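Local coordinates for protein L544 (Acanthamoeba polyphaga mimivirus, PDB 4AMQ) that probably transfers nucleotidyl groups with the help of divalent metal ions, and is a virion protein of a giant virus, at residues Tyr83-Asn91 with Thr168-Lys176; Lys272-Ile283 with Ile352-Tyr363. All coordinates share one frame; numbering follows the deposited sequence.

Contact 1 of 2, residues Tyr83-Asn91 with Thr168-Lys176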
loop_
_atom_site.group_PDB
_atom_site.type_symbol
_atom_site.label_atom_id
_atom_site.label_comp_id
_atom_site.label_asym_id
_atom_site.label_seq_id
_atom_site.Cartn_x
_atom_site.Cartn_y
_atom_site.Cartn_z
ATOM N N TYR A 83 -22.068 4.049 9.847
ATOM C CA TYR A 83 -21.171 4.427 10.929
ATOM C C TYR A 83 -21.215 3.405 12.055
ATOM O O TYR A 83 -20.178 2.921 12.505
ATOM C CB TYR A 83 -21.519 5.820 11.459
ATOM C CG TYR A 83 -20.798 6.180 12.737
ATOM C CD1 TYR A 83 -19.419 6.338 12.758
ATOM C CD2 TYR A 83 -21.497 6.365 13.922
ATOM C CE1 TYR A 83 -18.754 6.667 13.924
ATOM C CE2 TYR A 83 -20.840 6.696 15.095
ATOM C CZ TYR A 83 -19.468 6.845 15.089
ATOM O OH TYR A 83 -18.809 7.174 16.252
ATOM N N GLN A 84 -22.423 3.070 12.497
ATOM C CA GLN A 84 -22.598 2.142 13.607
ATOM C C GLN A 84 -22.063 0.746 13.283
ATOM O O GLN A 84 -21.593 0.035 14.172
ATOM C CB GLN A 84 -24.068 2.074 14.033
ATOM C CG GLN A 84 -24.337 1.129 15.197
ATOM C CD GLN A 84 -23.562 1.502 16.447
ATOM O OE1 GLN A 84 -23.378 2.684 16.750
ATOM N NE2 GLN A 84 -23.099 0.493 17.177
ATOM N N ARG A 85 -22.128 0.361 12.012
ATOM C CA ARG A 85 -21.576 -0.923 11.581
ATOM C C ARG A 85 -20.045 -0.921 11.612
ATOM O O ARG A 85 -19.422 -1.953 11.847
ATOM C CB ARG A 85 -22.081 -1.293 10.183
ATOM C CG ARG A 85 -21.396 -2.503 9.556
ATOM C CD ARG A 85 -21.523 -3.762 10.415
ATOM N NE ARG A 85 -20.914 -4.920 9.766
ATOM C CZ ARG A 85 -20.595 -6.050 10.389
ATOM N NH1 ARG A 85 -20.824 -6.180 11.688
ATOM N NH2 ARG A 85 -20.042 -7.050 9.712
ATOM N N ILE A 86 -19.447 0.241 11.370
ATOM C CA ILE A 86 -17.998 0.378 11.441
ATOM C C ILE A 86 -17.559 0.341 12.900
ATOM O O ILE A 86 -16.524 -0.235 13.236
ATOM C CB ILE A 86 -17.509 1.679 10.773
ATOM C CG1 ILE A 86 -17.958 1.723 9.311
ATOM C CG2 ILE A 86 -15.996 1.789 10.856
ATOM C CD1 ILE A 86 -17.591 0.480 8.523
ATOM N N VAL A 87 -18.361 0.954 13.764
ATOM C CA VAL A 87 -18.117 0.907 15.197
ATOM C C VAL A 87 -18.167 -0.535 15.689
ATOM O O VAL A 87 -17.322 -0.958 16.476
ATOM C CB VAL A 87 -19.133 1.768 15.971
ATOM C CG1 VAL A 87 -19.100 1.436 17.457
ATOM C CG2 VAL A 87 -18.848 3.244 15.742
ATOM N N ASP A 88 -19.152 -1.289 15.211
ATOM C CA ASP A 88 -19.275 -2.697 15.572
ATOM C C ASP A 88 -18.041 -3.482 15.133
ATOM O O ASP A 88 -17.502 -4.281 15.894
ATOM C CB ASP A 88 -20.540 -3.304 14.964
ATOM C CG ASP A 88 -21.812 -2.712 15.549
ATOM O OD1 ASP A 88 -21.712 -1.740 16.327
ATOM O OD2 ASP A 88 -22.912 -3.209 15.221
ATOM N N LEU A 89 -17.595 -3.250 13.905
ATOM C CA LEU A 89 -16.386 -3.895 13.406
ATOM C C LEU A 89 -15.189 -3.579 14.299
ATOM O O LEU A 89 -14.462 -4.476 14.721
ATOM C CB LEU A 89 -16.098 -3.472 11.963
ATOM C CG LEU A 89 -16.914 -4.187 10.885
ATOM C CD1 LEU A 89 -16.665 -3.569 9.518
ATOM C CD2 LEU A 89 -16.586 -5.676 10.872
ATOM N N ILE A 90 -14.992 -2.299 14.584
ATOM C CA ILE A 90 -13.872 -1.871 15.410
ATOM C C ILE A 90 -13.878 -2.560 16.774
ATOM O O ILE A 90 -12.865 -3.105 17.196
ATOM C CB ILE A 90 -13.840 -0.338 15.568
ATOM C CG1 ILE A 90 -13.602 0.320 14.204
ATOM C CG2 ILE A 90 -12.759 0.082 16.562
ATOM C CD1 ILE A 90 -13.553 1.837 14.243
ATOM N N ASN A 91 -15.026 -2.556 17.447
ATOM C CA ASN A 91 -15.137 -3.174 18.768
ATOM C C ASN A 91 -14.889 -4.680 18.760
ATOM O O ASN A 91 -14.369 -5.235 19.727
ATOM C CB ASN A 91 -16.496 -2.868 19.406
ATOM C CG ASN A 91 -16.611 -1.430 19.874
ATOM O OD1 ASN A 91 -17.679 -0.824 19.800
ATOM N ND2 ASN A 91 -15.506 -0.876 20.353
ATOM N N THR A 168 -8.304 7.205 12.412
ATOM C CA THR A 168 -7.874 6.104 13.267
ATOM C C THR A 168 -9.107 5.488 13.914
ATOM O O THR A 168 -10.186 6.084 13.890
ATOM C CB THR A 168 -6.909 6.568 14.375
ATOM O OG1 THR A 168 -7.554 7.554 15.188
ATOM C CG2 THR A 168 -5.639 7.159 13.776
ATOM N N SER A 169 -8.947 4.300 14.490
ATOM C CA SER A 169 -10.053 3.625 15.163
ATOM C C SER A 169 -10.629 4.467 16.293
ATOM O O SER A 169 -11.841 4.520 16.476
ATOM C CB SER A 169 -9.611 2.262 15.706
ATOM O OG SER A 169 -9.461 1.320 14.659
ATOM N N SER A 170 -9.757 5.119 17.054
ATOM C CA SER A 170 -10.197 5.928 18.184
ATOM C C SER A 170 -10.898 7.199 17.714
ATOM O O SER A 170 -11.821 7.685 18.364
ATOM C CB SER A 170 -9.018 6.279 19.092
ATOM O OG SER A 170 -8.088 7.104 18.416
ATOM N N GLU A 171 -10.452 7.736 16.584
ATOM C CA GLU A 171 -11.097 8.906 15.996
ATOM C C GLU A 171 -12.488 8.538 15.490
ATOM O O GLU A 171 -13.419 9.336 15.580
ATOM C CB GLU A 171 -10.242 9.497 14.868
ATOM C CG GLU A 171 -8.973 10.197 15.356
ATOM C CD GLU A 171 -8.084 10.691 14.226
ATOM O OE1 GLU A 171 -8.377 10.387 13.050
ATOM O OE2 GLU A 171 -7.086 11.386 14.513
ATOM N N VAL A 172 -12.626 7.322 14.968
ATOM C CA VAL A 172 -13.920 6.838 14.498
ATOM C C VAL A 172 -14.870 6.609 15.668
ATOM O O VAL A 172 -16.009 7.077 15.650
ATOM C CB VAL A 172 -13.787 5.538 13.680
ATOM C CG1 VAL A 172 -15.159 4.937 13.409
ATOM C CG2 VAL A 172 -13.058 5.810 12.374
ATOM N N LEU A 173 -14.395 5.895 16.686
ATOM C CA LEU A 173 -15.182 5.669 17.893
ATOM C C LEU A 173 -15.593 6.987 18.544
ATOM O O LEU A 173 -16.733 7.140 18.986
ATOM C CB LEU A 173 -14.411 4.801 18.890
ATOM C CG LEU A 173 -14.166 3.353 18.467
ATOM C CD1 LEU A 173 -13.400 2.602 19.549
ATOM C CD2 LEU A 173 -15.486 2.657 18.157
ATOM N N ALA A 174 -14.664 7.936 18.603
ATOM C CA ALA A 174 -14.963 9.256 19.146
ATOM C C ALA A 174 -15.960 9.988 18.253
ATOM O O ALA A 174 -16.721 10.840 18.718
ATOM C CB ALA A 174 -13.690 10.072 19.302
ATOM N N GLY A 175 -15.949 9.653 16.967
ATOM C CA GLY A 175 -16.864 10.251 16.013
ATOM C C GLY A 175 -16.436 11.626 15.541
ATOM O O GLY A 175 -17.187 12.306 14.843
ATOM N N LYS A 176 -15.231 12.044 15.921
ATOM C CA LYS A 176 -14.705 13.334 15.480
ATOM C C LYS A 176 -13.199 13.290 15.223
ATOM O O LYS A 176 -12.492 12.429 15.748
ATOM C CB LYS A 176 -15.044 14.434 16.491
ATOM C CG LYS A 176 -14.249 14.367 17.785
ATOM C CD LYS A 176 -14.610 15.513 18.722
ATOM C CE LYS A 176 -16.049 15.405 19.211
ATOM N NZ LYS A 176 -16.376 16.457 20.215
#
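Ile90 meets helix 169-174 with both branches. CD1 lies 3.6 Å from CG1 of Val172, while CG2 touches CB of Ser169 and, at 4.0 Å, CD1 of Leu173. With CG1 anti to the carbonyl carbon (chi1 -64°) and CD1 fully extended beyond it, the longer branch runs obliquely across Val172. Leu173 passes Ile90 in the opposite sense and reaches Val87 and Asn91 as well, its CD2 3.9 Å from CG1 of Val87 and its CD1 near the amide of Asn91. The axes of 83-91 and 169-174 pass 10.0 Å apart, their directions at 134°. Tyr83 extends past Val172, and its OH donates to Val172 O over 2.9 Å, in the carbonyl plane; that oxygen also lies at the edge of the ring. CG2 of Val87 lies over one face of the ring, toward its rim. Beyond the helix end, Gly175, with positive phi, brings its CA to 3.6 Å from Tyr83 OH. Ser169 turns its hydroxyl to Leu101 O on strand 99-108, where Ile90 and Val172 also rest. The chemistry is thus mainly aliphatic, with one directional bond fixing the tyrosine against the C-terminal turn of helix 169-174, within the nucleotidyltransferase domain.

Contact 2 of 2, residues Lys272-Ile283 with Ile352-Tyr363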
loop_
_atom_site.group_PDB
_atom_site.type_symbol
_atom_site.label_atom_id
_atom_site.label_comp_id
_atom_site.label_asym_id
_atom_site.label_seq_id
_atom_site.Cartn_x
_atom_site.Cartn_y
_atom_site.Cartn_z
ATOM N N LYS A 272 9.645 -14.932 -11.496
ATOM C CA LYS A 272 11.082 -14.708 -11.497
ATOM C C LYS A 272 11.492 -13.630 -10.496
ATOM O O LYS A 272 12.467 -13.796 -9.763
ATOM C CB LYS A 272 11.571 -14.346 -12.896
ATOM C CG LYS A 272 13.073 -14.174 -12.984
ATOM C CD LYS A 272 13.521 -13.988 -14.421
ATOM C CE LYS A 272 15.003 -13.669 -14.484
ATOM N NZ LYS A 272 15.825 -14.745 -13.862
ATOM N N PHE A 273 10.746 -12.527 -10.467
ATOM C CA PHE A 273 11.067 -11.416 -9.576
ATOM C C PHE A 273 9.997 -11.207 -8.507
ATOM O O PHE A 273 9.986 -10.189 -7.817
ATOM C CB PHE A 273 11.275 -10.131 -10.377
ATOM C CG PHE A 273 12.399 -10.216 -11.373
ATOM C CD1 PHE A 273 13.708 -10.378 -10.947
ATOM C CD2 PHE A 273 12.148 -10.127 -12.733
ATOM C CE1 PHE A 273 14.741 -10.458 -11.861
ATOM C CE2 PHE A 273 13.179 -10.205 -13.649
ATOM C CZ PHE A 273 14.477 -10.371 -13.212
ATOM N N GLY A 274 9.104 -12.179 -8.376
ATOM C CA GLY A 274 8.010 -12.094 -7.426
ATOM C C GLY A 274 8.425 -11.786 -5.998
ATOM O O GLY A 274 7.768 -11.003 -5.317
ATOM N N LEU A 275 9.516 -12.395 -5.542
ATOM C CA LEU A 275 9.951 -12.238 -4.153
ATOM C C LEU A 275 10.537 -10.849 -3.886
ATOM O O LEU A 275 10.409 -10.314 -2.786
ATOM C CB LEU A 275 10.949 -13.334 -3.758
ATOM C CG LEU A 275 11.412 -13.326 -2.295
ATOM C CD1 LEU A 275 10.224 -13.262 -1.343
ATOM C CD2 LEU A 275 12.290 -14.538 -1.985
ATOM N N TYR A 276 11.179 -10.271 -4.896
ATOM C CA TYR A 276 11.673 -8.902 -4.794
ATOM C C TYR A 276 10.526 -7.935 -4.514
ATOM O O TYR A 276 10.645 -7.042 -3.679
ATOM C CB TYR A 276 12.383 -8.480 -6.081
ATOM C CG TYR A 276 13.661 -9.233 -6.378
ATOM C CD1 TYR A 276 13.625 -10.499 -6.941
ATOM C CD2 TYR A 276 14.902 -8.671 -6.108
ATOM C CE1 TYR A 276 14.785 -11.189 -7.220
ATOM C CE2 TYR A 276 16.070 -9.357 -6.385
ATOM C CZ TYR A 276 16.003 -10.616 -6.941
ATOM O OH TYR A 276 17.157 -11.311 -7.224
ATOM N N LYS A 277 9.417 -8.113 -5.226
ATOM C CA LYS A 277 8.259 -7.239 -5.062
ATOM C C LYS A 277 7.585 -7.464 -3.710
ATOM O O LYS A 277 7.155 -6.514 -3.059
ATOM C CB LYS A 277 7.260 -7.435 -6.214
ATOM C CG LYS A 277 5.899 -6.790 -5.992
ATOM C CD LYS A 277 5.169 -6.544 -7.314
ATOM C CE LYS A 277 4.954 -7.824 -8.110
ATOM N NZ LYS A 277 3.961 -8.729 -7.469
ATOM N N GLN A 278 7.506 -8.722 -3.288
ATOM C CA GLN A 278 6.840 -9.058 -2.035
ATOM C C GLN A 278 7.596 -8.476 -0.843
ATOM O O GLN A 278 6.991 -7.967 0.095
ATOM C CB GLN A 278 6.683 -10.575 -1.888
ATOM C CG GLN A 278 5.703 -10.989 -0.794
ATOM C CD GLN A 278 5.881 -12.433 -0.361
ATOM O OE1 GLN A 278 6.957 -12.831 0.091
ATOM N NE2 GLN A 278 4.824 -13.225 -0.493
ATOM N N LEU A 279 8.923 -8.549 -0.893
ATOM C CA LEU A 279 9.761 -7.990 0.164
ATOM C C LEU A 279 9.654 -6.469 0.259
ATOM O O LEU A 279 9.746 -5.909 1.350
ATOM C CB LEU A 279 11.220 -8.418 -0.011
ATOM C CG LEU A 279 11.551 -9.821 0.499
ATOM C CD1 LEU A 279 12.986 -10.194 0.156
ATOM C CD2 LEU A 279 11.310 -9.916 2.003
ATOM N N LEU A 280 9.461 -5.804 -0.878
ATOM C CA LEU A 280 9.262 -4.357 -0.879
ATOM C C LEU A 280 7.951 -4.000 -0.187
ATOM O O LEU A 280 7.903 -3.085 0.639
ATOM C CB LEU A 280 9.270 -3.798 -2.306
ATOM C CG LEU A 280 10.592 -3.904 -3.069
ATOM C CD1 LEU A 280 10.436 -3.377 -4.484
ATOM C CD2 LEU A 280 11.697 -3.160 -2.329
ATOM N N VAL A 281 6.893 -4.726 -0.532
ATOM C CA VAL A 281 5.586 -4.530 0.091
ATOM C C VAL A 281 5.625 -4.836 1.590
ATOM O O VAL A 281 4.972 -4.163 2.390
ATOM C CB VAL A 281 4.512 -5.415 -0.570
ATOM C CG1 VAL A 281 3.214 -5.335 0.205
ATOM C CG2 VAL A 281 4.303 -5.005 -2.031
ATOM N N ARG A 282 6.390 -5.858 1.961
ATOM C CA ARG A 282 6.484 -6.276 3.354
ATOM C C ARG A 282 7.226 -5.229 4.184
ATOM O O ARG A 282 6.901 -5.007 5.345
ATOM C CB ARG A 282 7.148 -7.652 3.454
ATOM C CG ARG A 282 6.269 -8.794 2.933
ATOM C CD ARG A 282 7.073 -10.042 2.581
ATOM N NE ARG A 282 7.923 -10.495 3.679
ATOM C CZ ARG A 282 8.689 -11.581 3.633
ATOM N NH1 ARG A 282 8.708 -12.338 2.542
ATOM N NH2 ARG A 282 9.436 -11.912 4.678
ATOM N N ILE A 283 8.212 -4.576 3.576
ATOM C CA ILE A 283 8.902 -3.457 4.216
ATOM C C ILE A 283 7.979 -2.236 4.321
ATOM O O ILE A 283 8.011 -1.517 5.315
ATOM C CB ILE A 283 10.189 -3.082 3.460
ATOM C CG1 ILE A 283 11.239 -4.186 3.618
ATOM C CG2 ILE A 283 10.743 -1.761 3.963
ATOM C CD1 ILE A 283 12.435 -4.029 2.709
ATOM N N ILE A 352 17.089 -3.406 -2.568
ATOM C CA ILE A 352 16.250 -4.357 -3.291
ATOM C C ILE A 352 15.762 -3.756 -4.605
ATOM O O ILE A 352 15.762 -4.420 -5.636
ATOM C CB ILE A 352 15.046 -4.816 -2.452
ATOM C CG1 ILE A 352 15.526 -5.610 -1.234
ATOM C CG2 ILE A 352 14.102 -5.668 -3.294
ATOM C CD1 ILE A 352 14.432 -5.973 -0.270
ATOM N N ASN A 353 15.353 -2.495 -4.560
ATOM C CA ASN A 353 14.956 -1.787 -5.764
ATOM C C ASN A 353 16.074 -1.752 -6.789
ATOM O O ASN A 353 15.874 -2.086 -7.957
ATOM C CB ASN A 353 14.522 -0.363 -5.431
ATOM C CG ASN A 353 13.061 -0.279 -5.059
ATOM O OD1 ASN A 353 12.190 -0.325 -5.928
ATOM N ND2 ASN A 353 12.782 -0.158 -3.767
ATOM N N LYS A 354 17.253 -1.334 -6.345
ATOM C CA LYS A 354 18.409 -1.259 -7.221
ATOM C C LYS A 354 18.644 -2.602 -7.900
ATOM O O LYS A 354 18.824 -2.670 -9.116
ATOM C CB LYS A 354 19.651 -0.846 -6.428
ATOM C CG LYS A 354 20.914 -0.723 -7.266
ATOM C CD LYS A 354 22.091 -0.280 -6.414
ATOM C CE LYS A 354 21.785 1.032 -5.711
ATOM N NZ LYS A 354 21.374 2.089 -6.677
ATOM N N SER A 355 18.629 -3.671 -7.109
ATOM C CA SER A 355 18.911 -5.005 -7.625
ATOM C C SER A 355 17.882 -5.484 -8.651
ATOM O O SER A 355 18.247 -5.943 -9.731
ATOM C CB SER A 355 19.021 -6.013 -6.479
ATOM O OG SER A 355 19.337 -7.306 -6.968
ATOM N N VAL A 356 16.599 -5.380 -8.317
ATOM C CA VAL A 356 15.560 -5.895 -9.200
ATOM C C VAL A 356 15.493 -5.102 -10.506
ATOM O O VAL A 356 15.257 -5.663 -11.573
ATOM C CB VAL A 356 14.176 -5.941 -8.512
ATOM C CG1 VAL A 356 13.568 -4.546 -8.406
ATOM C CG2 VAL A 356 13.246 -6.879 -9.264
ATOM N N ASN A 357 15.713 -3.796 -10.414
ATOM C CA ASN A 357 15.755 -2.943 -11.595
ATOM C C ASN A 357 16.896 -3.325 -12.533
ATOM O O ASN A 357 16.731 -3.332 -13.754
ATOM C CB ASN A 357 15.869 -1.473 -11.185
ATOM C CG ASN A 357 14.571 -0.925 -10.632
ATOM O OD1 ASN A 357 13.490 -1.310 -11.075
ATOM N ND2 ASN A 357 14.667 -0.023 -9.662
ATOM N N LYS A 358 18.048 -3.646 -11.952
ATOM C CA LYS A 358 19.217 -4.050 -12.725
ATOM C C LYS A 358 18.959 -5.354 -13.470
ATOM O O LYS A 358 19.254 -5.468 -14.659
ATOM C CB LYS A 358 20.432 -4.214 -11.811
ATOM C CG LYS A 358 21.717 -4.563 -12.547
ATOM C CD LYS A 358 22.739 -5.198 -11.615
ATOM C CE LYS A 358 24.099 -5.309 -12.289
ATOM N NZ LYS A 358 24.008 -5.940 -13.636
ATOM N N GLN A 359 18.410 -6.336 -12.764
ATOM C CA GLN A 359 18.131 -7.640 -13.351
ATOM C C GLN A 359 16.954 -7.587 -14.318
ATOM O O GLN A 359 16.680 -8.557 -15.026
ATOM C CB GLN A 359 17.836 -8.668 -12.257
ATOM C CG GLN A 359 18.977 -8.904 -11.281
ATOM C CD GLN A 359 18.587 -9.853 -10.168
ATOM O OE1 GLN A 359 18.347 -11.039 -10.400
ATOM N NE2 GLN A 359 18.504 -9.332 -8.950
ATOM N N SER A 360 16.255 -6.455 -14.340
ATOM C CA SER A 360 15.047 -6.321 -15.152
ATOM C C SER A 360 15.284 -5.571 -16.462
ATOM O O SER A 360 14.486 -5.675 -17.390
ATOM C CB SER A 360 13.941 -5.623 -14.357
ATOM O OG SER A 360 13.377 -6.491 -13.394
ATOM N N LYS A 361 16.381 -4.822 -16.531
ATOM C CA LYS A 361 16.636 -3.924 -17.655
ATOM C C LYS A 361 16.548 -4.607 -19.012
ATOM O O LYS A 361 16.033 -4.029 -19.969
ATOM C CB LYS A 361 17.997 -3.240 -17.500
ATOM C CG LYS A 361 18.379 -2.346 -18.674
ATOM C CD LYS A 361 19.674 -1.588 -18.410
ATOM C CE LYS A 361 20.148 -0.861 -19.660
ATOM N NZ LYS A 361 19.119 0.066 -20.217
ATOM N N LYS A 362 17.051 -5.836 -19.088
ATOM C CA LYS A 362 17.090 -6.574 -20.345
ATOM C C LYS A 362 15.709 -7.039 -20.785
ATOM O O LYS A 362 15.401 -7.047 -21.979
ATOM C CB LYS A 362 18.031 -7.770 -20.228
ATOM C CG LYS A 362 17.902 -8.507 -18.911
ATOM C CD LYS A 362 18.738 -9.778 -18.890
ATOM C CE LYS A 362 18.182 -10.816 -19.841
ATOM N NZ LYS A 362 18.770 -12.164 -19.606
ATOM N N TYR A 363 14.878 -7.433 -19.824
ATOM C CA TYR A 363 13.517 -7.834 -20.149
ATOM C C TYR A 363 12.702 -6.630 -20.592
ATOM O O TYR A 363 11.789 -6.752 -21.407
ATOM C CB TYR A 363 12.857 -8.533 -18.967
ATOM C CG TYR A 363 13.590 -9.784 -18.566
ATOM C CD1 TYR A 363 13.351 -10.986 -19.216
ATOM C CD2 TYR A 363 14.540 -9.762 -17.552
ATOM C CE1 TYR A 363 14.027 -12.132 -18.864
ATOM C CE2 TYR A 363 15.223 -10.904 -17.195
ATOM C CZ TYR A 363 14.962 -12.088 -17.854
ATOM O OH TYR A 363 15.635 -13.236 -17.507
#
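Ile352 enters a hollow formed by Tyr276, Leu279, Leu280 and Ile283, and Tyr276 returns the fit by settling among Ile352, Ser355, Val356 and Gln359. These reciprocal knobs-into-holes join helix 274-292 to helix 334-368, whose segments run nearly antiparallel at 157° with axes 10.2 Å apart. The two branches of Ile352 divide its hollow: CG2 lies 3.6 Å from CD2 of Leu280, whereas CD1 reaches CB of Leu279 and meets Ile283 CD1 tip to tip at 4.1 Å. Leu280 also brings CD2 to 3.5 Å from ND2 of Asn353, an amide nitrogen that is hydrogen-bonded to Tyr349 O. The Tyr276 ring slides past Val356, whose CG2 is 3.7 Å from Tyr276 CB. At the far end of this ring, Gln359 NE2 donates to Tyr276 OH over 3.0 Å, at 155°; the amide and ring planes stand 78° apart. The hydroxyl also bonds to Asn315 N, so two neighbours fix its position.

Phe273, at the N-cap position of helix 274-292, adds a further protrusion. Lys272 CG lies over the centre of one face of its ring and Ser360 OG over the opposite face, 3.7 Å above the plane and toward the rim, while CE1 lies 3.6 Å from Gln359 CB. Tyr363 CE2 approaches the ring edge. Around this interlocked pair in the helical domain, helix 259-272 flanks the Phe273 end through Ile268, and helix 297-311 packs through Ile311 against Leu279 and Ile352. An earlier turn of helix 334-368 sets Tyr349 against Leu280 and Ile283.

Overall arrangement
The two contacts lie on opposite sides of the chain's centre, with their own centres about 38 Å apart and no atoms touching. Contact 1 is partly buried at the periphery of the nucleotidyltransferase domain, where two helices also meet a strand of the main sheet. Contact 2 is larger and mostly buried, joining two helices of the helical domain, with no strand in the chain between them. No helix is common to both. Both combine aliphatic packing with one tyrosine hydroxyl bond across the segments, but in contact 1 the hydroxyl donates to a backbone carbonyl, whereas in contact 2 it accepts from a side-chain amide. Aromatic rings contribute more to contact 2.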